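Local atomic coordinates of Sqt1 (Chaetomium thermophilum, PDB entry 4ZOY), a protein that is a WD40-repeat propeller protein that probably acts as a dedicated chaperone, capturing a nascent ribosomal protein during ribosome biogenesis. Residues I8-D12 and T77-P81. Residues are numbered along the deposited sequence; the frame is centred on the assembly and turned at random.
Sequences IAYFD and TSLNP
Tyr10 is bridged to Ser78 by two backbone hydrogen bonds, from Tyr10 N to Thr77 O and from Leu79 N to Tyr10 O, both 2.8 Å; one residue bonding to both neighbours of its partner is the parallel pattern, although the segments run 45° apart and the bridge is single. The Tyr10 ring lies over Ser78. With CG between the backbone N and the carbonyl carbon (chi1 71°), the ring folds back so that Ser78 CA sits over one face, 4.1 Å from the centroid, a CH-pi contact. Farther out, Tyr10 OH comes within 3.5 Å of Ser78 CB. With an alanine in place of Tyr10, Ser78 would probably lose its aromatic cover, leaving its CA without the ring face. Leu79 instead meets Ala9, with CG 4.1 Å from Ala9 CB. Phe11, its CG anti to the backbone N (chi1 172°), brings CD1 to 3.4 Å from Leu79 O, which lies at the ring edge, and CE1 to 3.4 Å from Pro81 CG; the two side chains cross almost perpendicularly. Tyr48 adds an edge-to-face contact to the Phe11 ring. A water ties the segments together, 2.8 Å from Ser78 OG and donating to both Asp12 OD1 and Leu79 O. Strand 9-11 also pairs with strand 478-482, completing the last four-stranded sheet, whereas 77-81 leads into strand 83-85 of the first. The contact therefore joins first and last blades beside the N- and C-terminal "velcro" closure characteristic of WD40 beta-propellers, here with eight blades.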
loop_
_atom_site.group_PDB
_atom_site.type_symbol
_atom_site.label_atom_id
_atom_site.label_comp_id
_atom_site.label_asym_id
_atom_site.label_seq_id
_atom_site.Cartn_x
_atom_site.Cartn_y
_atom_site.Cartn_z
ATOM N N ILE A 8 18.496 -13.685 -2.074
ATOM C CA ILE A 8 19.927 -13.387 -1.995
ATOM C C ILE A 8 20.309 -12.934 -0.587
ATOM O O ILE A 8 21.488 -12.794 -0.264
ATOM C CB ILE A 8 20.360 -12.295 -3.020
ATOM C CG1 ILE A 8 19.655 -10.961 -2.740
ATOM C CG2 ILE A 8 20.121 -12.758 -4.447
ATOM C CD1 ILE A 8 20.138 -9.809 -3.611
ATOM N N ALA A 9 19.299 -12.696 0.246
ATOM C CA ALA A 9 19.501 -12.345 1.644
ATOM C C ALA A 9 18.197 -12.541 2.380
ATOM O O ALA A 9 17.129 -12.651 1.776
ATOM C CB ALA A 9 19.984 -10.901 1.805
ATOM N N TYR A 10 18.286 -12.606 3.700
ATOM C CA TYR A 10 17.106 -12.799 4.512
ATOM C C TYR A 10 17.289 -12.174 5.872
ATOM O O TYR A 10 18.409 -11.865 6.295
ATOM C CB TYR A 10 16.783 -14.289 4.662
ATOM C CG TYR A 10 17.757 -15.041 5.541
ATOM C CD1 TYR A 10 18.995 -15.426 5.061
ATOM C CD2 TYR A 10 17.424 -15.374 6.845
ATOM C CE1 TYR A 10 19.891 -16.119 5.868
ATOM C CE2 TYR A 10 18.307 -16.070 7.651
ATOM C CZ TYR A 10 19.539 -16.436 7.154
ATOM O OH TYR A 10 20.424 -17.124 7.962
ATOM N N PHE A 11 16.172 -11.970 6.556
ATOM C CA PHE A 11 16.201 -11.548 7.944
ATOM C C PHE A 11 15.148 -12.333 8.695
ATOM O O PHE A 11 13.970 -12.297 8.340
ATOM C CB PHE A 11 15.957 -10.047 8.071
ATOM C CG PHE A 11 15.779 -9.588 9.485
ATOM C CD1 PHE A 11 16.823 -9.682 10.393
ATOM C CD2 PHE A 11 14.572 -9.058 9.910
ATOM C CE1 PHE A 11 16.656 -9.261 11.704
ATOM C CE2 PHE A 11 14.402 -8.632 11.213
ATOM C CZ PHE A 11 15.448 -8.730 12.113
ATOM N N ASP A 12 15.566 -13.065 9.726
ATOM C CA ASP A 12 14.643 -13.934 10.437
ATOM C C ASP A 12 14.399 -13.492 11.880
ATOM O O ASP A 12 13.872 -14.270 12.677
ATOM C CB ASP A 12 15.160 -15.377 10.411
ATOM C CG ASP A 12 16.430 -15.548 11.217
ATOM O OD1 ASP A 12 17.327 -14.687 11.107
ATOM O OD2 ASP A 12 16.519 -16.534 11.980
ATOM N N THR A 77 24.527 -12.928 3.770
ATOM C CA THR A 77 23.203 -13.399 3.388
ATOM C C THR A 77 22.193 -13.214 4.533
ATOM O O THR A 77 21.050 -12.867 4.287
ATOM C CB THR A 77 23.248 -14.882 2.923
ATOM O OG1 THR A 77 21.975 -15.271 2.394
ATOM C CG2 THR A 77 23.648 -15.821 4.056
ATOM N N SER A 78 22.618 -13.407 5.781
ATOM C CA SER A 78 21.761 -13.117 6.926
ATOM C C SER A 78 21.925 -11.652 7.328
ATOM O O SER A 78 23.031 -11.217 7.641
ATOM C CB SER A 78 22.097 -14.050 8.098
ATOM O OG SER A 78 21.300 -13.763 9.229
ATOM N N LEU A 79 20.835 -10.882 7.309
ATOM C CA LEU A 79 20.926 -9.443 7.563
ATOM C C LEU A 79 20.900 -9.105 9.043
ATOM O O LEU A 79 20.192 -9.740 9.813
ATOM C CB LEU A 79 19.781 -8.704 6.869
ATOM C CG LEU A 79 19.761 -8.800 5.347
ATOM C CD1 LEU A 79 18.434 -8.260 4.822
ATOM C CD2 LEU A 79 20.937 -8.044 4.746
ATOM N N ASN A 80 21.658 -8.084 9.425
ATOM C CA ASN A 80 21.636 -7.599 10.798
ATOM C C ASN A 80 21.006 -6.216 10.881
ATOM O O ASN A 80 21.398 -5.309 10.152
ATOM C CB ASN A 80 23.051 -7.575 11.383
ATOM C CG ASN A 80 23.705 -8.943 11.369
ATOM O OD1 ASN A 80 23.277 -9.852 12.079
ATOM N ND2 ASN A 80 24.745 -9.096 10.561
ATOM N N PRO A 81 20.021 -6.052 11.774
ATOM C CA PRO A 81 19.313 -4.768 11.848
ATOM C C PRO A 81 20.203 -3.616 12.279
ATOM O O PRO A 81 21.158 -3.804 13.038
ATOM C CB PRO A 81 18.228 -5.017 12.897
ATOM C CG PRO A 81 18.094 -6.492 12.990
ATOM C CD PRO A 81 19.456 -7.047 12.697
HETATM O O HOH W 1 18.937 -12.386 9.795
#